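Long-range contacts in paraflagellar rod component (Trypanosoma brucei, PDB 2Q0X), which is of unknown function but has the alpha/beta hydrolase fold and is probably a component of the paraflagellar rod: residues S8-V13 / S53-T58; R137-G142 / L228-H233; V143-E148 / E271-L276; S263-T268 / S281-A286. One frame throughout, in Å; residues are numbered along the deposited sequence.

Contact 1: residues S8-V13 / S53-T58; sequences SRPEPV and SFDYFT
Asp55 OD1 is gripped from two chains: it takes a weak, bent hydrogen bond from Arg9 NH2, 3.3 Å long, and a salt bridge from Lys27 of the second subunit. The other oxygen, Asp55 OD2, lies 3.1 Å from Arg9 NH1 in a salt bridge. The two flat groups are not coplanar. Their planes stand 67° apart, so this is not the side-on, two-pronged arginine-carboxylate pair.

Pro10 CD lies over one face of the guanidinium and 3.6 Å from Asp55 CG. Pro10 CG touches Asp55 CB. On the other flank, Pro10 CB lies 3.6 Å from Thr58 OG1. The proline ring thus touches both Asp55 and Thr58.

Thr58 holds OG1 between its own backbone N and carbonyl carbon (chi1 60°). This turns the hydroxyl back to Asp55 O, which it meets at 2.9 Å, nearly along the C=O axis. Thr58 N donates to the same oxygen at 3.1 Å, so Asp55 O takes two bonds from Thr58. The same torsion sends the methyl to the N-terminal segment. Thr58 CG2 meets Val13 CG1 at 3.4 Å, a tight carbon contact.

Val13 also pairs with a strand of the second subunit, continuing the sheet across the interface. The charge of Asp55 is therefore probably balanced by two chains at once, which ties the N-terminal arm to the dimer contact.

Contact 2: residues R137-G142 / L228-H233; sequences RVILHG and LLMLAH
Val138 and Leu228 begin a run of five backbone hydrogen bonds between two parallel strands, whose axes come within 4.7 Å. Leu228 N donates to Val138 O, and Leu140 N to Leu228 O. Met230 N then reaches Leu140 O at 2.7 Å. Gly142 N bonds to Met230 O, and Ala232 N to Gly142 O at 3.0 Å. All five are close to straight. Four CA-H...O contacts accompany them; the shortest joins His141 CA to Met230 O at 3.2 Å.

Apolar contacts cover both faces. On one face Ile139 CG2 touches Met230 SD at 3.6 Å and Leu228 CD2 at 4.1 Å. On the other, Leu140 and Leu229 lie side by side, with Leu140 CB 3.9 Å from Leu229 CD2.

His141 is the polar exception. Its CG is anti to the backbone N (chi1 -177°), which swings the ring along the strand past Met230. Met230 O lies over one ring face, and NE2 approaches Ala232 CB. NE2 itself is hydrogen-bonded to Asp267.

Strands 135-143 and 227-232 are parallel neighbours in the central sheet of the alpha/beta hydrolase fold. Backbone polar groups are satisfied strand to strand inside an apolar setting, and the buried imidazole is held by a carboxylate from beyond the pair.

Contact 3: residues V143-E148 / E271-L276; sequences VVCDPE and ELRRVL
Arg273 NH1 donates to Val143 O at 3.1 Å, with an N-H...O angle of 160°. The oxygen lies at the edge of the guanidinium, close to its plane. The chain of Arg273 bends at chi3 (-58°), which folds the guanidinium back beside this carbonyl. Arg273 CD passes 3.3 Å from Val143 O. Arg273 CD also meets Cys145 SG at 4.0 Å.

The side chains of Val143 and Arg273 lie alongside each other and run opposite ways. Val143 CG1 packs on Arg273 CA at 3.6 Å. Val143 CG2 meets Val275 CG2 at 3.5 Å, so one valine touches two residues of 271-276.

A second shell fixes the arginine. Asp184 forms a salt bridge with NE, and Thr199 OG1 bonds to NH1. The buried guanidinium is therefore probably well compensated for its charge. Gln201 OE1 is hydrogen-bonded to Cys145 N, and Gln201 also packs against Arg273. Farther along, Asp146 OD1 accepts from Glu148 N at 3.0 Å, an Asx turn in the loop after strand 135-143.

Segment 143-148 follows strand 135-143 of the parallel part of the sheet. Segment 271-276 belongs to the excursion after strand 260-264. Loops brought together at the C-terminal ends of parallel strands are a general feature of the alpha/beta hydrolase fold, where active sites usually lie.

Contact 4: residues S263-T268 / S281-A286; sequences SYFNDT and SEHVAA
The Phe265 ring meets residues 281-286 of helix 280-299 with its edge. Ala286 CB lies near the ring plane, 3.5 Å from Phe265 CZ, and Glu282 O also sits at the rim. The imidazole of His283 approaches obliquely: the centroids are 5.0 Å apart and the planes are at 65°.

The NE2 edge of His283 faces the carboxylate of Asp267. NE2 donates to the syn lone pair of Asp267 OD1 at 2.7 Å; OD1 is tilted 21° from the ring plane. A weaker bond of 3.1 Å runs from NE2 to Asp267 OD2. Ala279 N is also hydrogen-bonded to Asp267 OD1, and Tyr56 OH to His283 ND1. Both nitrogens of this imidazole thus have partners, which fixes its rotation.

Glu282 reaches out extended (chi2 175°) past Phe265. Its OE1 takes Asn266 N at 2.9 Å by the syn lone pair, in a nearly straight bond. Asn266 ND2 also points to Glu282 OE2, but that distance is too short to be trusted.

Strand 260-264 is the outermost strand at one end of the main sheet within this chain. Met230 of the adjacent strand 227-232 packs on both Phe265 and His283. After strand 260-264 the chain passes through the short antiparallel strands 268-269 and 275-277 and returns as helix 280-299, whose first turns meet Phe265 and Asp267.

Contacts 2, 3 and 4 cluster, with centres 10 to 16 Å apart, while contact 1 lies 16 to 24 Å from each of them. Contact 1 closes first along the chain, and contacts 2 and 4 follow in series. Contact 3 crosses both, because its first segment continues strand 135-143 and its second lies between the two segments of contact 4. Strands 135-143, 227-232 and 260-264 are consecutive in the main sheet, joining contacts 2 and 4. Contact 1 meets contact 4 through Tyr56 and contact 3 through Phe54. Contacts 1 and 3 both touch the second subunit, so the main sheet and the loops beside it both reach that subunit.

Contact 1: residues S8-V13 / S53-T58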
loop_
_atom_site.group_PDB
_atom_site.type_symbol
_atom_site.label_atom_id
_atom_site.label_comp_id
_atom_site.label_asym_id
_atom_site.label_seq_id
_atom_site.Cartn_x
_atom_site.Cartn_y
_atom_site.Cartn_z
ATOM N N SER A 8 -19.594 0.878 -14.212
ATOM C CA SER A 8 -20.355 1.007 -12.934
ATOM C C SER A 8 -19.469 0.671 -11.749
ATOM O O SER A 8 -19.048 -0.479 -11.589
ATOM C CB SER A 8 -21.583 0.088 -12.931
ATOM O OG SER A 8 -21.219 -1.276 -13.080
ATOM N N ARG A 9 -19.180 1.670 -10.922
ATOM C CA ARG A 9 -18.386 1.442 -9.725
ATOM C C ARG A 9 -18.787 2.370 -8.563
ATOM O O ARG A 9 -19.494 3.356 -8.773
ATOM C CB ARG A 9 -16.889 1.519 -10.057
ATOM C CG ARG A 9 -16.384 2.833 -10.636
ATOM C CD ARG A 9 -14.837 2.835 -10.775
ATOM N NE ARG A 9 -14.137 2.559 -9.501
ATOM C CZ ARG A 9 -13.777 1.351 -9.067
ATOM N NH1 ARG A 9 -14.034 0.267 -9.777
ATOM N NH2 ARG A 9 -13.159 1.220 -7.900
ATOM N N PRO A 10 -18.369 2.026 -7.330
ATOM C CA PRO A 10 -18.829 2.718 -6.125
ATOM C C PRO A 10 -18.431 4.189 -5.972
ATOM O O PRO A 10 -17.307 4.582 -6.301
ATOM C CB PRO A 10 -18.173 1.924 -4.992
ATOM C CG PRO A 10 -17.739 0.657 -5.577
ATOM C CD PRO A 10 -17.444 0.931 -6.995
ATOM N N GLU A 11 -19.352 4.977 -5.431
ATOM C CA GLU A 11 -19.033 6.303 -4.945
ATOM C C GLU A 11 -17.999 6.218 -3.824
ATOM O O GLU A 11 -17.869 5.182 -3.174
ATOM C CB GLU A 11 -20.297 6.991 -4.422
ATOM C CG GLU A 11 -21.301 7.404 -5.515
ATOM C CD GLU A 11 -20.760 8.468 -6.453
ATOM O OE1 GLU A 11 -21.224 8.531 -7.613
ATOM O OE2 GLU A 11 -19.879 9.259 -6.047
ATOM N N PRO A 12 -17.252 7.310 -3.588
ATOM C CA PRO A 12 -16.347 7.325 -2.439
ATOM C C PRO A 12 -17.107 7.070 -1.142
ATOM O O PRO A 12 -18.234 7.559 -0.991
ATOM C CB PRO A 12 -15.766 8.746 -2.469
ATOM C CG PRO A 12 -15.879 9.151 -3.846
ATOM C CD PRO A 12 -17.174 8.571 -4.336
ATOM N N VAL A 13 -16.504 6.305 -0.228
ATOM C CA VAL A 13 -17.148 5.984 1.047
ATOM C C VAL A 13 -16.480 6.720 2.188
ATOM O O VAL A 13 -15.256 6.905 2.207
ATOM C CB VAL A 13 -17.160 4.457 1.378
ATOM C CG1 VAL A 13 -18.051 3.710 0.407
ATOM C CG2 VAL A 13 -15.736 3.871 1.390
ATOM N N SER A 53 -10.323 -3.478 -1.974
ATOM C CA SER A 53 -9.940 -4.373 -3.081
ATOM C C SER A 53 -11.157 -4.864 -3.858
ATOM O O SER A 53 -11.106 -5.016 -5.078
ATOM C CB SER A 53 -9.185 -5.598 -2.547
ATOM O OG SER A 53 -8.603 -6.331 -3.619
ATOM N N PHE A 54 -12.232 -5.145 -3.128
ATOM C CA PHE A 54 -13.494 -5.531 -3.732
ATOM C C PHE A 54 -14.462 -4.377 -3.650
ATOM O O PHE A 54 -14.707 -3.850 -2.569
ATOM C CB PHE A 54 -14.071 -6.763 -3.037
ATOM C CG PHE A 54 -13.240 -7.976 -3.237
ATOM C CD1 PHE A 54 -13.549 -8.891 -4.229
ATOM C CD2 PHE A 54 -12.098 -8.174 -2.468
ATOM C CE1 PHE A 54 -12.753 -10.003 -4.439
ATOM C CE2 PHE A 54 -11.299 -9.284 -2.658
ATOM C CZ PHE A 54 -11.630 -10.201 -3.653
ATOM N N ASP A 55 -14.996 -3.993 -4.805
ATOM C CA ASP A 55 -16.000 -2.955 -4.895
ATOM C C ASP A 55 -17.157 -3.275 -3.950
ATOM O O ASP A 55 -17.634 -2.376 -3.257
ATOM C CB ASP A 55 -16.498 -2.775 -6.362
ATOM C CG ASP A 55 -15.473 -2.069 -7.266
ATOM O OD1 ASP A 55 -14.398 -1.668 -6.775
ATOM O OD2 ASP A 55 -15.740 -1.915 -8.479
ATOM N N TYR A 56 -17.569 -4.543 -3.872
ATOM C CA TYR A 56 -18.694 -4.926 -2.998
ATOM C C TYR A 56 -18.514 -4.661 -1.498
ATOM O O TYR A 56 -19.494 -4.629 -0.779
ATOM C CB TYR A 56 -19.172 -6.374 -3.252
ATOM C CG TYR A 56 -18.409 -7.457 -2.521
ATOM C CD1 TYR A 56 -18.625 -7.692 -1.158
ATOM C CD2 TYR A 56 -17.509 -8.262 -3.187
ATOM C CE1 TYR A 56 -17.956 -8.663 -0.492
ATOM C CE2 TYR A 56 -16.826 -9.238 -2.519
ATOM C CZ TYR A 56 -17.054 -9.446 -1.169
ATOM O OH TYR A 56 -16.370 -10.435 -0.484
ATOM N N PHE A 57 -17.283 -4.474 -1.031
ATOM C CA PHE A 57 -17.016 -4.024 0.336
ATOM C C PHE A 57 -17.788 -2.768 0.759
ATOM O O PHE A 57 -18.094 -2.601 1.943
ATOM C CB PHE A 57 -15.520 -3.724 0.503
ATOM C CG PHE A 57 -14.648 -4.930 0.629
ATOM C CD1 PHE A 57 -15.140 -6.227 0.469
ATOM C CD2 PHE A 57 -13.293 -4.764 0.894
ATOM C CE1 PHE A 57 -14.293 -7.328 0.606
ATOM C CE2 PHE A 57 -12.452 -5.861 1.025
ATOM C CZ PHE A 57 -12.953 -7.135 0.887
ATOM N N THR A 58 -18.062 -1.867 -0.191
ATOM C CA THR A 58 -18.879 -0.691 0.097
ATOM C C THR A 58 -20.311 -1.106 0.435
ATOM O O THR A 58 -20.910 -0.595 1.382
ATOM C CB THR A 58 -18.843 0.369 -1.057
ATOM O OG1 THR A 58 -19.320 -0.186 -2.283
ATOM C CG2 THR A 58 -17.415 0.847 -1.280
#

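Contact 2: residues R137-G142 / L228-H233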
loop_
_atom_site.group_PDB
_atom_site.type_symbol
_atom_site.label_atom_id
_atom_site.label_comp_id
_atom_site.label_asym_id
_atom_site.label_seq_id
_atom_site.Cartn_x
_atom_site.Cartn_y
_atom_site.Cartn_z
ATOM N N ARG A 137 -15.480 -15.074 15.118
ATOM C CA ARG A 137 -15.878 -15.611 13.820
ATOM C C ARG A 137 -14.721 -15.446 12.893
ATOM O O ARG A 137 -13.964 -14.498 12.999
ATOM C CB ARG A 137 -17.092 -14.872 13.217
ATOM C CG ARG A 137 -18.438 -15.255 13.788
ATOM C CD ARG A 137 -18.818 -14.367 14.955
ATOM N NE ARG A 137 -19.556 -15.092 16.011
ATOM C CZ ARG A 137 -20.859 -15.002 16.195
ATOM N NH1 ARG A 137 -21.594 -14.262 15.393
ATOM N NH2 ARG A 137 -21.432 -15.640 17.176
ATOM N N VAL A 138 -14.596 -16.393 11.979
ATOM C CA VAL A 138 -13.601 -16.330 10.945
ATOM C C VAL A 138 -14.288 -16.552 9.593
ATOM O O VAL A 138 -15.134 -17.422 9.448
ATOM C CB VAL A 138 -12.465 -17.354 11.193
ATOM C CG1 VAL A 138 -11.482 -17.334 10.063
ATOM C CG2 VAL A 138 -11.741 -17.058 12.567
ATOM N N ILE A 139 -13.916 -15.737 8.613
ATOM C CA ILE A 139 -14.399 -15.880 7.246
ATOM C C ILE A 139 -13.191 -15.924 6.328
ATOM O O ILE A 139 -12.392 -15.004 6.331
ATOM C CB ILE A 139 -15.309 -14.669 6.819
ATOM C CG1 ILE A 139 -16.506 -14.504 7.762
ATOM C CG2 ILE A 139 -15.723 -14.806 5.342
ATOM C CD1 ILE A 139 -16.984 -13.045 7.949
ATOM N N LEU A 140 -13.080 -16.972 5.528
ATOM C CA LEU A 140 -11.953 -17.101 4.624
ATOM C C LEU A 140 -12.440 -17.338 3.208
ATOM O O LEU A 140 -13.294 -18.184 2.965
ATOM C CB LEU A 140 -11.028 -18.247 5.051
ATOM C CG LEU A 140 -10.536 -18.282 6.505
ATOM C CD1 LEU A 140 -9.816 -19.589 6.815
ATOM C CD2 LEU A 140 -9.701 -17.102 6.817
ATOM N N HIS A 141 -11.877 -16.582 2.275
ATOM C CA HIS A 141 -12.163 -16.746 0.850
ATOM C C HIS A 141 -10.927 -17.250 0.159
ATOM O O HIS A 141 -9.815 -16.783 0.427
ATOM C CB HIS A 141 -12.651 -15.442 0.200
ATOM C CG HIS A 141 -13.018 -15.586 -1.250
ATOM N ND1 HIS A 141 -12.075 -15.630 -2.255
ATOM C CD2 HIS A 141 -14.220 -15.720 -1.859
ATOM C CE1 HIS A 141 -12.681 -15.768 -3.419
ATOM N NE2 HIS A 141 -13.983 -15.834 -3.206
ATOM N N GLY A 142 -11.141 -18.213 -0.738
ATOM C CA GLY A 142 -10.096 -18.644 -1.633
ATOM C C GLY A 142 -10.588 -19.179 -2.956
ATOM O O GLY A 142 -11.692 -19.732 -3.064
ATOM N N LEU A 228 -16.743 -19.579 8.205
ATOM C CA LEU A 228 -17.311 -19.598 6.860
ATOM C C LEU A 228 -16.144 -19.705 5.902
ATOM O O LEU A 228 -15.267 -18.865 5.896
ATOM C CB LEU A 228 -18.132 -18.330 6.584
ATOM C CG LEU A 228 -18.697 -18.093 5.162
ATOM C CD1 LEU A 228 -19.694 -19.194 4.758
ATOM C CD2 LEU A 228 -19.355 -16.677 5.028
ATOM N N LEU A 229 -16.126 -20.783 5.133
ATOM C CA LEU A 229 -15.224 -20.940 3.997
ATOM C C LEU A 229 -15.962 -20.570 2.715
ATOM O O LEU A 229 -17.027 -21.123 2.412
ATOM C CB LEU A 229 -14.724 -22.395 3.901
ATOM C CG LEU A 229 -13.732 -22.842 4.980
ATOM C CD1 LEU A 229 -13.249 -24.222 4.628
ATOM C CD2 LEU A 229 -12.549 -21.863 5.100
ATOM N N MET A 230 -15.385 -19.624 1.977
ATOM C CA MET A 230 -15.947 -19.150 0.724
ATOM C C MET A 230 -15.032 -19.589 -0.392
ATOM O O MET A 230 -13.935 -19.092 -0.530
ATOM C CB MET A 230 -16.085 -17.633 0.737
ATOM C CG MET A 230 -16.912 -17.103 1.899
ATOM S SD MET A 230 -16.885 -15.307 1.960
ATOM C CE MET A 230 -17.976 -14.921 0.584
ATOM N N LEU A 231 -15.506 -20.547 -1.179
ATOM C CA LEU A 231 -14.712 -21.169 -2.223
ATOM C C LEU A 231 -15.205 -20.757 -3.624
ATOM O O LEU A 231 -16.408 -20.705 -3.879
ATOM C CB LEU A 231 -14.750 -22.689 -2.058
ATOM C CG LEU A 231 -14.240 -23.187 -0.707
ATOM C CD1 LEU A 231 -14.461 -24.664 -0.521
ATOM C CD2 LEU A 231 -12.747 -22.815 -0.562
ATOM N N ALA A 232 -14.240 -20.439 -4.484
ATOM C CA ALA A 232 -14.461 -20.147 -5.886
ATOM C C ALA A 232 -13.428 -20.908 -6.714
ATOM O O ALA A 232 -12.423 -21.361 -6.190
ATOM C CB ALA A 232 -14.330 -18.654 -6.136
ATOM N N HIS A 233 -13.690 -21.045 -8.011
ATOM C CA HIS A 233 -12.732 -21.646 -8.945
ATOM C C HIS A 233 -13.033 -21.170 -10.351
ATOM O O HIS A 233 -14.164 -20.790 -10.630
ATOM C CB HIS A 233 -12.821 -23.173 -8.873
ATOM C CG HIS A 233 -14.182 -23.721 -9.191
ATOM N ND1 HIS A 233 -14.593 -24.008 -10.483
ATOM C CD2 HIS A 233 -15.220 -24.058 -8.385
ATOM C CE1 HIS A 233 -15.827 -24.481 -10.456
ATOM N NE2 HIS A 233 -16.228 -24.530 -9.196
#

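Contact 3: residues V143-E148 / E271-L276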
loop_
_atom_site.group_PDB
_atom_site.type_symbol
_atom_site.label_atom_id
_atom_site.label_comp_id
_atom_site.label_asym_id
_atom_site.label_seq_id
_atom_site.Cartn_x
_atom_site.Cartn_y
_atom_site.Cartn_z
ATOM N N VAL A 143 -9.747 -18.997 -3.967
ATOM C CA VAL A 143 -9.911 -19.633 -5.264
ATOM C C VAL A 143 -9.081 -20.895 -5.255
ATOM O O VAL A 143 -7.914 -20.875 -4.895
ATOM C CB VAL A 143 -9.420 -18.741 -6.403
ATOM C CG1 VAL A 143 -9.608 -19.465 -7.770
ATOM C CG2 VAL A 143 -10.128 -17.362 -6.348
ATOM N N VAL A 144 -9.683 -21.996 -5.662
ATOM C CA VAL A 144 -9.000 -23.288 -5.651
ATOM C C VAL A 144 -8.882 -23.828 -7.080
ATOM O O VAL A 144 -9.674 -23.470 -7.945
ATOM C CB VAL A 144 -9.748 -24.303 -4.764
ATOM C CG1 VAL A 144 -9.730 -23.838 -3.337
ATOM C CG2 VAL A 144 -11.202 -24.497 -5.251
ATOM N N CYS A 145 -7.882 -24.679 -7.295
ATOM C CA CYS A 145 -7.704 -25.398 -8.553
ATOM C C CYS A 145 -7.546 -26.911 -8.295
ATOM O O CYS A 145 -7.507 -27.360 -7.155
ATOM C CB CYS A 145 -6.482 -24.849 -9.278
ATOM S SG CYS A 145 -4.933 -25.107 -8.401
ATOM N N ASP A 146 -7.455 -27.692 -9.364
ATOM C CA ASP A 146 -7.168 -29.118 -9.258
ATOM C C ASP A 146 -5.816 -29.320 -8.560
ATOM O O ASP A 146 -4.833 -28.754 -8.989
ATOM C CB ASP A 146 -7.153 -29.761 -10.654
ATOM C CG ASP A 146 -7.158 -31.289 -10.612
ATOM O OD1 ASP A 146 -6.613 -31.904 -9.669
ATOM O OD2 ASP A 146 -7.717 -31.889 -11.548
ATOM N N PRO A 147 -5.775 -30.119 -7.471
ATOM C CA PRO A 147 -4.514 -30.411 -6.770
ATOM C C PRO A 147 -3.420 -31.027 -7.644
ATOM O O PRO A 147 -2.235 -30.889 -7.325
ATOM C CB PRO A 147 -4.935 -31.403 -5.685
ATOM C CG PRO A 147 -6.369 -31.159 -5.476
ATOM C CD PRO A 147 -6.926 -30.762 -6.802
ATOM N N GLU A 148 -3.823 -31.690 -8.733
ATOM C CA GLU A 148 -2.884 -32.291 -9.670
ATOM C C GLU A 148 -2.321 -31.293 -10.678
ATOM O O GLU A 148 -1.533 -31.671 -11.541
ATOM C CB GLU A 148 -3.536 -33.484 -10.390
ATOM C CG GLU A 148 -4.019 -34.584 -9.435
ATOM C CD GLU A 148 -2.954 -35.008 -8.415
ATOM O OE1 GLU A 148 -1.785 -35.221 -8.831
ATOM O OE2 GLU A 148 -3.287 -35.130 -7.204
ATOM N N GLU A 271 -6.992 -18.172 -14.609
ATOM C CA GLU A 271 -6.354 -19.461 -14.403
ATOM C C GLU A 271 -5.139 -19.338 -13.486
ATOM O O GLU A 271 -4.339 -20.262 -13.390
ATOM C CB GLU A 271 -5.945 -20.073 -15.750
ATOM N N LEU A 272 -5.005 -18.206 -12.796
ATOM C CA LEU A 272 -3.930 -18.017 -11.804
ATOM C C LEU A 272 -4.514 -17.785 -10.409
ATOM O O LEU A 272 -3.868 -17.205 -9.532
ATOM C CB LEU A 272 -3.009 -16.873 -12.241
ATOM C CG LEU A 272 -2.234 -17.149 -13.539
ATOM C CD1 LEU A 272 -1.640 -15.858 -14.075
ATOM C CD2 LEU A 272 -1.141 -18.199 -13.358
ATOM N N ARG A 273 -5.746 -18.260 -10.229
ATOM C CA ARG A 273 -6.465 -18.254 -8.940
ATOM C C ARG A 273 -6.725 -16.843 -8.414
ATOM O O ARG A 273 -6.741 -16.620 -7.206
ATOM C CB ARG A 273 -5.748 -19.113 -7.896
ATOM C CG ARG A 273 -5.806 -20.595 -8.214
ATOM C CD ARG A 273 -5.490 -21.446 -7.024
ATOM N NE ARG A 273 -4.169 -21.158 -6.472
ATOM C CZ ARG A 273 -3.925 -20.890 -5.193
ATOM N NH1 ARG A 273 -4.896 -20.894 -4.302
ATOM N NH2 ARG A 273 -2.691 -20.628 -4.799
ATOM N N ARG A 274 -6.956 -15.912 -9.342
ATOM C CA ARG A 274 -7.287 -14.547 -9.014
ATOM C C ARG A 274 -8.755 -14.268 -9.338
ATOM O O ARG A 274 -9.258 -14.685 -10.361
ATOM C CB ARG A 274 -6.372 -13.611 -9.802
ATOM C CG ARG A 274 -4.878 -13.905 -9.558
ATOM C CD ARG A 274 -4.118 -12.664 -9.134
ATOM N NE ARG A 274 -3.328 -12.106 -10.229
ATOM C CZ ARG A 274 -2.781 -10.891 -10.230
ATOM N NH1 ARG A 274 -2.952 -10.053 -9.209
ATOM N NH2 ARG A 274 -2.067 -10.509 -11.276
ATOM N N VAL A 275 -9.445 -13.579 -8.444
ATOM C CA VAL A 275 -10.825 -13.204 -8.691
ATOM C C VAL A 275 -10.829 -11.980 -9.614
ATOM O O VAL A 275 -10.230 -10.941 -9.303
ATOM C CB VAL A 275 -11.599 -12.954 -7.365
ATOM C CG1 VAL A 275 -12.988 -12.403 -7.630
ATOM C CG2 VAL A 275 -11.689 -14.236 -6.577
ATOM N N LEU A 276 -11.454 -12.138 -10.776
ATOM C CA LEU A 276 -11.642 -11.048 -11.717
ATOM C C LEU A 276 -12.935 -10.306 -11.396
ATOM O O LEU A 276 -13.021 -9.093 -11.553
ATOM C CB LEU A 276 -11.706 -11.588 -13.155
ATOM C CG LEU A 276 -10.482 -12.367 -13.650
ATOM C CD1 LEU A 276 -10.740 -12.940 -15.059
ATOM C CD2 LEU A 276 -9.228 -11.487 -13.638
#

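Contact 4: residues S263-T268 / S281-A286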
loop_
_atom_site.group_PDB
_atom_site.type_symbol
_atom_site.label_atom_id
_atom_site.label_comp_id
_atom_site.label_asym_id
_atom_site.label_seq_id
_atom_site.Cartn_x
_atom_site.Cartn_y
_atom_site.Cartn_z
ATOM N N SER A 263 -19.242 -22.758 1.540
ATOM C CA SER A 263 -20.083 -22.270 0.436
ATOM C C SER A 263 -19.235 -22.019 -0.804
ATOM O O SER A 263 -18.056 -21.608 -0.714
ATOM C CB SER A 263 -20.810 -20.974 0.813
ATOM O OG SER A 263 -21.760 -21.178 1.845
ATOM N N TYR A 264 -19.858 -22.273 -1.947
ATOM C CA TYR A 264 -19.267 -22.066 -3.252
ATOM C C TYR A 264 -19.872 -20.817 -3.928
ATOM O O TYR A 264 -21.071 -20.553 -3.814
ATOM C CB TYR A 264 -19.468 -23.327 -4.099
ATOM C CG TYR A 264 -18.606 -24.470 -3.598
ATOM C CD1 TYR A 264 -19.062 -25.339 -2.606
ATOM C CD2 TYR A 264 -17.317 -24.645 -4.079
ATOM C CE1 TYR A 264 -18.246 -26.382 -2.128
ATOM C CE2 TYR A 264 -16.500 -25.674 -3.614
ATOM C CZ TYR A 264 -16.972 -26.543 -2.650
ATOM O OH TYR A 264 -16.146 -27.538 -2.196
ATOM N N PHE A 265 -19.010 -20.043 -4.589
ATOM C CA PHE A 265 -19.399 -18.770 -5.194
ATOM C C PHE A 265 -19.074 -18.742 -6.678
ATOM O O PHE A 265 -18.040 -19.264 -7.110
ATOM C CB PHE A 265 -18.744 -17.613 -4.436
ATOM C CG PHE A 265 -19.172 -17.567 -3.001
ATOM C CD1 PHE A 265 -18.612 -18.435 -2.070
ATOM C CD2 PHE A 265 -20.204 -16.733 -2.596
ATOM C CE1 PHE A 265 -19.047 -18.440 -0.761
ATOM C CE2 PHE A 265 -20.639 -16.739 -1.288
ATOM C CZ PHE A 265 -20.052 -17.594 -0.368
ATOM N N ASN A 266 -19.962 -18.117 -7.453
ATOM C CA ASN A 266 -19.812 -18.037 -8.901
ATOM C C ASN A 266 -18.930 -16.847 -9.303
ATOM O O ASN A 266 -19.232 -16.137 -10.248
ATOM C CB ASN A 266 -21.198 -17.961 -9.577
ATOM C CG ASN A 266 -22.079 -19.155 -9.231
ATOM O OD1 ASN A 266 -21.738 -20.297 -9.529
ATOM N ND2 ASN A 266 -23.204 -18.896 -8.575
ATOM N N ASP A 267 -17.832 -16.651 -8.577
ATOM C CA ASP A 267 -16.827 -15.649 -8.905
ATOM C C ASP A 267 -16.242 -15.944 -10.272
ATOM O O ASP A 267 -16.025 -17.091 -10.610
ATOM C CB ASP A 267 -15.684 -15.691 -7.878
ATOM C CG ASP A 267 -16.124 -15.284 -6.481
ATOM O OD1 ASP A 267 -17.243 -14.771 -6.316
ATOM O OD2 ASP A 267 -15.344 -15.481 -5.545
ATOM N N THR A 268 -15.981 -14.911 -11.058
ATOM C CA THR A 268 -15.192 -15.087 -12.273
ATOM C C THR A 268 -13.712 -15.022 -11.875
ATOM O O THR A 268 -13.263 -14.050 -11.264
ATOM C CB THR A 268 -15.541 -14.032 -13.314
ATOM O OG1 THR A 268 -16.962 -14.013 -13.478
ATOM C CG2 THR A 268 -14.848 -14.333 -14.646
ATOM N N SER A 281 -23.320 -10.121 -4.997
ATOM C CA SER A 281 -24.547 -10.346 -4.241
ATOM C C SER A 281 -24.483 -11.631 -3.404
ATOM O O SER A 281 -25.055 -11.693 -2.315
ATOM C CB SER A 281 -25.729 -10.448 -5.210
ATOM O OG SER A 281 -26.761 -9.547 -4.852
ATOM N N GLU A 282 -23.845 -12.666 -3.954
ATOM C CA GLU A 282 -23.643 -13.930 -3.237
ATOM C C GLU A 282 -22.732 -13.731 -2.018
ATOM O O GLU A 282 -23.077 -14.176 -0.930
ATOM C CB GLU A 282 -23.033 -15.002 -4.147
ATOM C CG GLU A 282 -23.941 -15.494 -5.297
ATOM C CD GLU A 282 -23.205 -16.472 -6.223
ATOM O OE1 GLU A 282 -22.068 -16.883 -5.873
ATOM O OE2 GLU A 282 -23.753 -16.826 -7.291
ATOM N N HIS A 283 -21.594 -13.053 -2.204
ATOM C CA HIS A 283 -20.662 -12.761 -1.091
ATOM C C HIS A 283 -21.359 -11.988 0.024
ATOM O O HIS A 283 -21.275 -12.364 1.183
ATOM C CB HIS A 283 -19.465 -11.931 -1.543
ATOM C CG HIS A 283 -18.448 -12.685 -2.341
ATOM N ND1 HIS A 283 -17.098 -12.559 -2.112
ATOM C CD2 HIS A 283 -18.575 -13.531 -3.390
ATOM C CE1 HIS A 283 -16.436 -13.321 -2.967
ATOM N NE2 HIS A 283 -17.308 -13.921 -3.754
ATOM N N VAL A 284 -22.043 -10.908 -0.323
ATOM C CA VAL A 284 -22.667 -10.074 0.700
ATOM C C VAL A 284 -23.699 -10.880 1.492
ATOM O O VAL A 284 -23.705 -10.866 2.724
ATOM C CB VAL A 284 -23.301 -8.808 0.088
ATOM C CG1 VAL A 284 -24.228 -8.108 1.093
ATOM C CG2 VAL A 284 -22.199 -7.856 -0.396
ATOM N N ALA A 285 -24.558 -11.587 0.763
ATOM C CA ALA A 285 -25.615 -12.387 1.353
ATOM C C ALA A 285 -25.077 -13.521 2.241
ATOM O O ALA A 285 -25.598 -13.744 3.318
ATOM C CB ALA A 285 -26.520 -12.940 0.268
ATOM N N ALA A 286 -24.040 -14.220 1.786
ATOM C CA ALA A 286 -23.440 -15.318 2.552
ATOM C C ALA A 286 -22.761 -14.812 3.847
ATOM O O ALA A 286 -22.864 -15.437 4.905
ATOM C CB ALA A 286 -22.423 -16.089 1.680
#